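Local coordinates for beta-N-acetylglucosaminidase-like protein Glycoside hydrolase family 20 (Flavobacterium johnsoniae, PDB 6YHH) that probably removes terminal N-acetylglucosamine units from chitin-derived oligosaccharides, as a family 20 beta-N-acetylhexosaminidase acting in bacterial chitin breakdown, at residues 12-17 and 138-143; 142-147 and 473-478. All blocks are in the same frame, centred on the assembly; numbering follows the deposited sequence.

Contact 1: residues 12-17 and 138-143; sequences WPQNVV and ISDFPR
An antiparallel strand pairing joins Asn15 and Val16 to Ser139 and Ile138, where strand 15-19 opens alongside the last residues of strand 131-140 in the mixed sheet of the N-terminal domain. The axes of strands 15-17 and 138-140 approach to 4.9 Å and run nearly antiparallel. Asn15 and Ser139 form the hydrogen-bonded pair: Ser139 N reaches Asn15 O at 3.2 Å, while the return bond from Asn15 N to Ser139 O is weak, bent to 122° at the hydrogen. Val16 and Ile138 follow as a non-hydrogen-bonded pair, their side chains on the sheet face away from those of Asn15 and Ser139. Ile138 CG2 also packs on Pro13 CB at 3.8 Å.

At the end of the pairing, from Asp140 on, side chains take over. The carboxylate of Asp140 comes against CA and CB of Pro13 and accepts Gln14 N at OD1, 2.9 Å away and well above the carboxylate plane. The same OD1 accepts a bond from Trp476 NE1, and so ties two chain segments together. With chi1 at -63°, Gln14 puts CG over the centre of the Phe141 ring, 3.4 Å from the centroid, a CH-pi contact, and the bend at chi2 turns the amide back over the ring. This amide stacks 13° from the ring plane, and Gln14 NE2 donates to Phe141 O at 3.0 Å. Strand 131-140 also pairs with strand 94-99 through Tyr94 and Leu96, so the contact belongs to the mixed alpha/beta domain that precedes the catalytic barrel in family 20 enzymes.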
ATOM      1  N   TRP A  12      21.605   0.940 -17.948  1.00  9.95           N
ATOM      2  CA  TRP A  12      22.928   0.361 -18.231  1.00  9.75           C
ATOM      3  C   TRP A  12      23.992   1.468 -18.105  1.00  9.15           C
ATOM      4  O   TRP A  12      23.826   2.564 -18.730  1.00  9.81           O
ATOM      5  CB  TRP A  12      22.946  -0.216 -19.620  1.00  9.62           C
ATOM      6  CG  TRP A  12      24.208  -1.001 -19.808  1.00 11.70           C
ATOM      7  CD1 TRP A  12      25.323  -0.600 -20.512  1.00 12.43           C
ATOM      8  CD2 TRP A  12      24.546  -2.227 -19.177  1.00 12.18           C
ATOM      9  NE1 TRP A  12      26.339  -1.519 -20.358  1.00 12.93           N
ATOM     10  CE2 TRP A  12      25.880  -2.558 -19.574  1.00 13.15           C
ATOM     11  CE3 TRP A  12      23.839  -3.137 -18.354  1.00 12.55           C
ATOM     12  CZ2 TRP A  12      26.519  -3.742 -19.149  1.00 14.09           C
ATOM     13  CZ3 TRP A  12      24.467  -4.309 -17.954  1.00 12.87           C
ATOM     14  CH2 TRP A  12      25.808  -4.609 -18.352  1.00 13.46           C
ATOM     15  N   PRO A  13      25.015   1.248 -17.248  1.00 10.00           N
ATOM     16  CA  PRO A  13      25.972   2.330 -17.011  1.00  9.81           C
ATOM     17  C   PRO A  13      26.862   2.635 -18.236  1.00  9.52           C
ATOM     18  O   PRO A  13      27.014   1.810 -19.156  1.00 10.74           O
ATOM     19  CB  PRO A  13      26.816   1.818 -15.888  1.00 10.75           C
ATOM     20  CG  PRO A  13      25.912   0.834 -15.138  1.00 11.45           C
ATOM     21  CD  PRO A  13      25.193   0.169 -16.275  1.00 10.41           C
ATOM     22  N   GLN A  14      27.409   3.835 -18.247  1.00 10.19           N
ATOM     23  CA  GLN A  14      28.170   4.366 -19.398  1.00 11.03           C
ATOM     24  C   GLN A  14      29.449   3.501 -19.612  1.00 11.53           C
ATOM     25  O   GLN A  14      29.891   3.297 -20.755  1.00 12.63           O
ATOM     26  CB  GLN A  14      28.568   5.843 -19.217  1.00 11.00           C
ATOM     27  CG  GLN A  14      27.417   6.871 -19.115  1.00 11.47           C
ATOM     28  CD  GLN A  14      26.631   7.060 -20.401  1.00 12.07           C
ATOM     29  OE1 GLN A  14      27.078   6.692 -21.533  1.00 12.95           O
ATOM     30  NE2 GLN A  14      25.398   7.591 -20.238  1.00 13.32           N
ATOM     31  N   ASN A  15      30.004   3.002 -18.544  1.00 10.42           N
ATOM     32  CA  ASN A  15      31.218   2.145 -18.597  1.00 11.63           C
ATOM     33  C   ASN A  15      31.077   1.042 -17.598  1.00 12.31           C
ATOM     34  O   ASN A  15      30.823   1.318 -16.403  1.00 13.12           O
ATOM     35  CB  ASN A  15      32.481   2.940 -18.250  1.00 10.87           C
ATOM     36  CG  ASN A  15      32.688   4.150 -19.133  1.00 12.14           C
ATOM     37  OD1 ASN A  15      32.266   5.287 -18.842  1.00 15.29           O
ATOM     38  ND2 ASN A  15      33.281   3.904 -20.233  1.00 10.63           N
ATOM     39  N   VAL A  16      31.301  -0.173 -18.058  1.00 11.23           N
ATOM     40  CA  VAL A  16      31.206  -1.350 -17.150  1.00 12.54           C
ATOM     41  C   VAL A  16      32.293  -2.329 -17.527  1.00 11.99           C
ATOM     42  O   VAL A  16      32.278  -2.830 -18.653  1.00 13.26           O
ATOM     43  CB  VAL A  16      29.877  -2.102 -17.326  1.00 12.97           C
ATOM     44  CG1 VAL A  16      29.802  -3.325 -16.383  1.00 14.18           C
ATOM     45  CG2 VAL A  16      28.702  -1.142 -17.126  1.00 14.67           C
ATOM     46  N   VAL A  17      33.131  -2.696 -16.571  1.00 13.34           N
ATOM     47  CA  VAL A  17      34.082  -3.794 -16.769  1.00 12.76           C
ATOM     48  C   VAL A  17      33.981  -4.772 -15.604  1.00 14.33           C
ATOM     49  O   VAL A  17      33.991  -4.337 -14.462  1.00 14.76           O
ATOM     50  CB  VAL A  17      35.512  -3.249 -16.878  1.00 13.92           C
ATOM     51  CG1 VAL A  17      36.515  -4.386 -17.143  1.00 15.12           C
ATOM     52  CG2 VAL A  17      35.537  -2.252 -18.007  1.00 15.96           C
ATOM     53  N   ILE A 138      32.922   0.495 -12.593  1.00 12.13           N
ATOM     54  CA  ILE A 138      31.870   1.179 -13.305  1.00 12.87           C
ATOM     55  C   ILE A 138      32.109   2.628 -13.178  1.00 12.80           C
ATOM     56  O   ILE A 138      32.384   3.111 -12.058  1.00 13.85           O
ATOM     57  CB  ILE A 138      30.469   0.773 -12.721  1.00 13.72           C
ATOM     58  CG1 ILE A 138      30.106  -0.625 -13.109  1.00 14.56           C
ATOM     59  CG2 ILE A 138      29.374   1.771 -13.118  1.00 13.66           C
ATOM     60  CD1 ILE A 138      28.881  -1.221 -12.402  1.00 14.50           C
ATOM     61  N   SER A 139      31.971   3.401 -14.259  1.00 12.28           N
ATOM     62  CA  SER A 139      31.970   4.816 -14.175  1.00 13.49           C
ATOM     63  C   SER A 139      30.812   5.293 -15.029  1.00 12.97           C
ATOM     64  O   SER A 139      30.575   4.766 -16.135  1.00 12.99           O
ATOM     65  CB  SER A 139      33.333   5.508 -14.548  1.00 16.55           C
ATOM     66  OG  SER A 139      33.597   5.308 -15.843  1.00 16.39           O
ATOM     67  N   ASP A 140      30.079   6.260 -14.478  1.00 11.57           N
ATOM     68  CA  ASP A 140      28.729   6.514 -15.027  1.00 11.56           C
ATOM     69  C   ASP A 140      28.322   7.947 -14.883  1.00 11.74           C
ATOM     70  O   ASP A 140      28.881   8.692 -14.092  1.00 11.92           O
ATOM     71  CB  ASP A 140      27.734   5.585 -14.214  1.00 10.10           C
ATOM     72  CG  ASP A 140      26.444   5.259 -14.926  1.00 10.80           C
ATOM     73  OD1 ASP A 140      26.297   5.501 -16.145  1.00 10.40           O
ATOM     74  OD2 ASP A 140      25.557   4.690 -14.231  1.00 10.53           O
ATOM     75  N   PHE A 141      27.339   8.337 -15.685  1.00 11.36           N
ATOM     76  CA  PHE A 141      26.790   9.654 -15.667  1.00 10.66           C
ATOM     77  C   PHE A 141      25.580   9.603 -16.614  1.00 10.25           C
ATOM     78  O   PHE A 141      25.503   8.740 -17.483  1.00 10.29           O
ATOM     79  CB  PHE A 141      27.835  10.700 -16.221  1.00 12.23           C
ATOM     80  CG  PHE A 141      28.417  10.309 -17.606  1.00 11.68           C
ATOM     81  CD1 PHE A 141      29.515   9.513 -17.710  1.00 12.48           C
ATOM     82  CD2 PHE A 141      27.752  10.661 -18.784  1.00 12.90           C
ATOM     83  CE1 PHE A 141      30.010   9.103 -18.948  1.00 12.36           C
ATOM     84  CE2 PHE A 141      28.256  10.324 -20.034  1.00 13.42           C
ATOM     85  CZ  PHE A 141      29.400   9.527 -20.096  1.00 13.78           C
ATOM     86  N   PRO A 142      24.659  10.589 -16.461  1.00  9.59           N
ATOM     87  CA  PRO A 142      23.502  10.587 -17.314  1.00 10.45           C
ATOM     88  C   PRO A 142      23.691  11.245 -18.691  1.00 10.42           C
ATOM     89  O   PRO A 142      24.315  12.326 -18.805  1.00 10.28           O
ATOM     90  CB  PRO A 142      22.478  11.445 -16.484  1.00  9.58           C
ATOM     91  CG  PRO A 142      23.320  12.381 -15.699  1.00  9.80           C
ATOM     92  CD  PRO A 142      24.569  11.605 -15.414  1.00 10.46           C
ATOM     93  N   ARG A 143      22.991  10.717 -19.699  1.00 10.98           N
ATOM     94  CA  ARG A 143      22.915  11.345 -20.992  1.00 11.56           C
ATOM     95  C   ARG A 143      22.161  12.641 -21.002  1.00 11.33           C
ATOM     96  O   ARG A 143      22.625  13.636 -21.633  1.00 11.93           O
ATOM     97  CB  ARG A 143      22.297  10.360 -22.008  1.00 11.70           C
ATOM     98  CG  ARG A 143      22.249  10.893 -23.447  1.00 12.42           C
ATOM     99  CD  ARG A 143      21.617   9.871 -24.395  1.00 12.86           C
ATOM    100  NE  ARG A 143      21.451  10.506 -25.696  1.00 13.86           N
ATOM    101  CZ  ARG A 143      20.505  10.141 -26.578  1.00 13.74           C
ATOM    102  NH1 ARG A 143      19.660   9.156 -26.307  1.00 13.75           N
ATOM    103  NH2 ARG A 143      20.333  10.796 -27.715  1.00 14.88           N
TER

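Contact 2: residues 142-147 and 473-478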
ATOM      1  N   PRO A 142      24.659  10.589 -16.461  1.00  9.59           N
ATOM      2  CA  PRO A 142      23.502  10.587 -17.314  1.00 10.45           C
ATOM      3  C   PRO A 142      23.691  11.245 -18.691  1.00 10.42           C
ATOM      4  O   PRO A 142      24.315  12.326 -18.805  1.00 10.28           O
ATOM      5  CB  PRO A 142      22.478  11.445 -16.484  1.00  9.58           C
ATOM      6  CG  PRO A 142      23.320  12.381 -15.699  1.00  9.80           C
ATOM      7  CD  PRO A 142      24.569  11.605 -15.414  1.00 10.46           C
ATOM      8  N   ARG A 143      22.991  10.717 -19.699  1.00 10.98           N
ATOM      9  CA  ARG A 143      22.915  11.345 -20.992  1.00 11.56           C
ATOM     10  C   ARG A 143      22.161  12.641 -21.002  1.00 11.33           C
ATOM     11  O   ARG A 143      22.625  13.636 -21.633  1.00 11.93           O
ATOM     12  CB  ARG A 143      22.297  10.360 -22.008  1.00 11.70           C
ATOM     13  CG  ARG A 143      22.249  10.893 -23.447  1.00 12.42           C
ATOM     14  CD  ARG A 143      21.617   9.871 -24.395  1.00 12.86           C
ATOM     15  NE  ARG A 143      21.451  10.506 -25.696  1.00 13.86           N
ATOM     16  CZ  ARG A 143      20.505  10.141 -26.578  1.00 13.74           C
ATOM     17  NH1 ARG A 143      19.660   9.156 -26.307  1.00 13.75           N
ATOM     18  NH2 ARG A 143      20.333  10.796 -27.715  1.00 14.88           N
ATOM     19  N   PHE A 144      21.023  12.740 -20.276  1.00 10.49           N
ATOM     20  CA  PHE A 144      20.221  13.959 -20.231  1.00 10.54           C
ATOM     21  C   PHE A 144      20.089  14.383 -18.811  1.00  9.80           C
ATOM     22  O   PHE A 144      20.002  13.505 -17.883  1.00  9.79           O
ATOM     23  CB  PHE A 144      18.779  13.709 -20.786  1.00 10.70           C
ATOM     24  CG  PHE A 144      18.748  13.371 -22.255  1.00 11.38           C
ATOM     25  CD1 PHE A 144      18.917  14.387 -23.196  1.00 11.50           C
ATOM     26  CD2 PHE A 144      18.563  12.065 -22.719  1.00 11.35           C
ATOM     27  CE1 PHE A 144      18.920  14.070 -24.564  1.00 11.73           C
ATOM     28  CE2 PHE A 144      18.548  11.783 -24.070  1.00 11.25           C
ATOM     29  CZ  PHE A 144      18.713  12.805 -24.986  1.00 10.73           C
ATOM     30  N   THR A 145      19.962  15.678 -18.634  1.00 10.74           N
ATOM     31  CA  THR A 145      19.809  16.195 -17.284  1.00 10.69           C
ATOM     32  C   THR A 145      18.367  16.150 -16.669  1.00 10.29           C
ATOM     33  O   THR A 145      18.242  16.163 -15.455  1.00 11.50           O
ATOM     34  CB  THR A 145      20.396  17.661 -17.170  1.00 12.35           C
ATOM     35  OG1 THR A 145      20.681  17.974 -15.806  1.00 10.95           O
ATOM     36  CG2 THR A 145      19.475  18.707 -17.739  1.00 12.57           C
ATOM     37  N   TRP A 146      17.337  16.136 -17.515  1.00 10.31           N
ATOM     38  CA  TRP A 146      15.925  16.125 -17.109  1.00 10.59           C
ATOM     39  C   TRP A 146      15.425  14.750 -17.395  1.00 10.23           C
ATOM     40  O   TRP A 146      15.294  14.378 -18.526  1.00 10.80           O
ATOM     41  CB  TRP A 146      15.147  17.198 -17.908  1.00 11.52           C
ATOM     42  CG  TRP A 146      13.736  17.342 -17.487  1.00 10.63           C
ATOM     43  CD1 TRP A 146      12.760  16.349 -17.448  1.00 11.32           C
ATOM     44  CD2 TRP A 146      13.118  18.540 -17.028  1.00 11.23           C
ATOM     45  NE1 TRP A 146      11.559  16.883 -17.010  1.00 10.59           N
ATOM     46  CE2 TRP A 146      11.752  18.205 -16.690  1.00 10.71           C
ATOM     47  CE3 TRP A 146      13.578  19.832 -16.806  1.00 11.39           C
ATOM     48  CZ2 TRP A 146      10.862  19.157 -16.274  1.00 12.92           C
ATOM     49  CZ3 TRP A 146      12.691  20.780 -16.326  1.00 12.58           C
ATOM     50  CH2 TRP A 146      11.332  20.413 -16.080  1.00 13.57           C
ATOM     51  N   ARG A 147      15.227  13.946 -16.353  1.00  9.42           N
ATOM     52  CA  ARG A 147      14.800  12.564 -16.493  1.00  9.71           C
ATOM     53  C   ARG A 147      13.600  12.363 -15.543  1.00  9.11           C
ATOM     54  O   ARG A 147      13.756  12.119 -14.343  1.00  9.01           O
ATOM     55  CB  ARG A 147      15.925  11.594 -16.170  1.00  9.76           C
ATOM     56  CG  ARG A 147      17.202  11.937 -16.945  1.00  8.85           C
ATOM     57  CD  ARG A 147      18.321  11.008 -16.638  1.00  9.02           C
ATOM     58  NE  ARG A 147      18.609  10.863 -15.222  1.00  9.38           N
ATOM     59  CZ  ARG A 147      19.242  11.772 -14.487  1.00  9.12           C
ATOM     60  NH1 ARG A 147      19.799  12.844 -15.066  1.00 10.15           N
ATOM     61  NH2 ARG A 147      19.359  11.608 -13.217  1.00  9.25           N
ATOM     62  N   GLU A 473      16.085   4.136 -18.580  1.00  8.38           N
ATOM     63  CA  GLU A 473      17.315   3.762 -19.309  1.00  9.22           C
ATOM     64  C   GLU A 473      17.535   4.624 -20.552  1.00  9.82           C
ATOM     65  O   GLU A 473      18.663   5.159 -20.815  1.00  9.44           O
ATOM     66  CB  GLU A 473      17.321   2.306 -19.670  1.00  9.47           C
ATOM     67  CG  GLU A 473      18.470   1.943 -20.620  1.00 10.12           C
ATOM     68  CD  GLU A 473      18.827   0.493 -20.477  1.00  9.89           C
ATOM     69  OE1 GLU A 473      18.500  -0.319 -21.370  1.00 11.57           O
ATOM     70  OE2 GLU A 473      19.326   0.129 -19.364  1.00 10.31           O
ATOM     71  N   ARG A 474      16.475   4.885 -21.302  1.00 10.21           N
ATOM     72  CA  ARG A 474      16.627   5.812 -22.426  1.00 10.22           C
ATOM     73  C   ARG A 474      17.119   7.194 -22.030  1.00 10.05           C
ATOM     74  O   ARG A 474      17.864   7.852 -22.772  1.00 10.36           O
ATOM     75  CB  ARG A 474      15.343   5.917 -23.243  1.00 10.56           C
ATOM     76  CG  ARG A 474      15.403   6.842 -24.477  1.00 11.00           C
ATOM     77  CD  ARG A 474      16.499   6.517 -25.498  1.00 12.59           C
ATOM     78  NE  ARG A 474      16.371   5.125 -25.856  1.00 14.32           N
ATOM     79  CZ  ARG A 474      17.334   4.207 -25.759  1.00 13.18           C
ATOM     80  NH1 ARG A 474      18.607   4.453 -25.418  1.00 11.97           N
ATOM     81  NH2 ARG A 474      16.984   2.999 -26.018  1.00 13.89           N
ATOM     82  N   LEU A 475      16.726   7.675 -20.883  1.00  9.03           N
ATOM     83  CA  LEU A 475      17.020   9.020 -20.502  1.00  9.64           C
ATOM     84  C   LEU A 475      18.412   9.134 -19.862  1.00  9.50           C
ATOM     85  O   LEU A 475      18.966  10.223 -19.850  1.00  9.67           O
ATOM     86  CB  LEU A 475      15.928   9.541 -19.559  1.00 10.37           C
ATOM     87  CG  LEU A 475      14.568   9.636 -20.263  1.00 11.29           C
ATOM     88  CD1 LEU A 475      13.536  10.104 -19.217  1.00 13.29           C
ATOM     89  CD2 LEU A 475      14.570  10.454 -21.547  1.00 12.33           C
ATOM     90  N   TRP A 476      18.959   8.019 -19.368  1.00  9.73           N
ATOM     91  CA  TRP A 476      20.284   8.040 -18.685  1.00  9.15           C
ATOM     92  C   TRP A 476      21.389   7.466 -19.572  1.00  9.87           C
ATOM     93  O   TRP A 476      22.481   8.037 -19.674  1.00 10.86           O
ATOM     94  CB  TRP A 476      20.180   7.232 -17.371  1.00  9.08           C
ATOM     95  CG  TRP A 476      21.527   7.066 -16.670  1.00  9.57           C
ATOM     96  CD1 TRP A 476      22.543   6.255 -17.056  1.00  9.31           C
ATOM     97  CD2 TRP A 476      21.966   7.759 -15.515  1.00  9.18           C
ATOM     98  NE1 TRP A 476      23.634   6.431 -16.205  1.00  9.42           N
ATOM     99  CE2 TRP A 476      23.279   7.336 -15.236  1.00  9.21           C
ATOM    100  CE3 TRP A 476      21.363   8.687 -14.648  1.00  9.02           C
ATOM    101  CZ2 TRP A 476      24.033   7.850 -14.184  1.00  9.18           C
ATOM    102  CZ3 TRP A 476      22.131   9.195 -13.588  1.00 10.44           C
ATOM    103  CH2 TRP A 476      23.446   8.770 -13.367  1.00 10.13           C
ATOM    104  N   SER A 477      21.138   6.298 -20.146  1.00 10.42           N
ATOM    105  CA  SER A 477      22.186   5.499 -20.776  1.00 11.15           C
ATOM    106  C   SER A 477      22.557   6.101 -22.159  1.00 12.83           C
ATOM    107  O   SER A 477      21.898   6.982 -22.722  1.00 10.93           O
ATOM    108  CB  SER A 477      21.708   4.081 -21.007  1.00 11.03           C
ATOM    109  OG  SER A 477      21.535   3.400 -19.751  1.00 10.97           O
ATOM    110  N   ALA A 478      23.625   5.560 -22.686  1.00 13.02           N
ATOM    111  CA  ALA A 478      24.107   6.002 -23.996  1.00 12.06           C
ATOM    112  C   ALA A 478      23.041   5.772 -25.072  1.00 11.95           C
ATOM    113  O   ALA A 478      22.269   4.824 -24.993  1.00 11.59           O
ATOM    114  CB  ALA A 478      25.370   5.187 -24.351  1.00 12.66           C
TER
HETATM  115  O   HOH W   1      19.741   6.978 -24.423  1.00 11.07           O
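Two backbone hydrogen bonds fasten Arg143 and Phe144, in the turn leading into barrel strand 146-152, to the C-terminal end of helix 467-476. Arg143 N donates to Trp476 O at 2.7 Å, and Phe144 N meets Leu475 O at 3.3 Å. Both carbonyls lie in the last turn of the helix, so the incoming chain supplies N-H groups to the helix end.

Aromatic and apolar packing flanks these bonds. Pro142 lies over one face of the Trp476 indole, CB 3.8 Å from the centroid of the six-membered ring in a CH-pi contact. Arg147 arrives at the rim of that indole instead: the guanidinium stands at 90° to the ring, with Trp476 CE3 over one guanidinium face and 3.6 Å from Arg147 NE. The bend of Arg147 at chi3 (-53°) brings the group round, while its CG slides past Leu475 CB. Within its own segment Arg147 NH1 donates to Phe144 O at 2.9 Å, in the plane of both groups; NH2 bonds Lys174 O and forms a salt bridge with Glu92.

The charged part is bridged by water. Arg143, extended from CG to NE, runs beside Arg474, and one water accepts from NH1 of both while donating to Arg474 O (2.6 Å) and Ser477 O, four bonds in all. Asp427 pairs with Arg143, and Arg474 NE is bonded to Tyr424 O. Arg143 NH1 and Arg474 NH1 stay 4.9 Å apart; the water oxygen between them, with Asp427 on Arg143, probably offsets the like charges. At this helix end, then, the carbonyls of Leu475 and Trp476 take backbone N-H groups and those of Arg474 and Ser477 take the water, beside an indole packed by Pro142.

How the contacts relate
The centres of contacts 1 and 2 lie about 11 Å apart on the same side of the chain's centre, and Pro142 and Arg143 belong to both. Along the chain, strand 131-140 of the N-terminal sheet leads through these two residues into strand 146-152 of the barrel sheet, so contact 2 begins where contact 1 ends. Helix 467-476 and the residue that follows it, from much later in the chain, meet both: Glu473 OE2 bonds Trp12 N and Ser477 OG bonds Trp12 O. Strand pairing within the first domain and helix-end packing against the barrel entry therefore form a continuous junction between the N-terminal domain and the catalytic domain, away from the predicted proton donor Glu317.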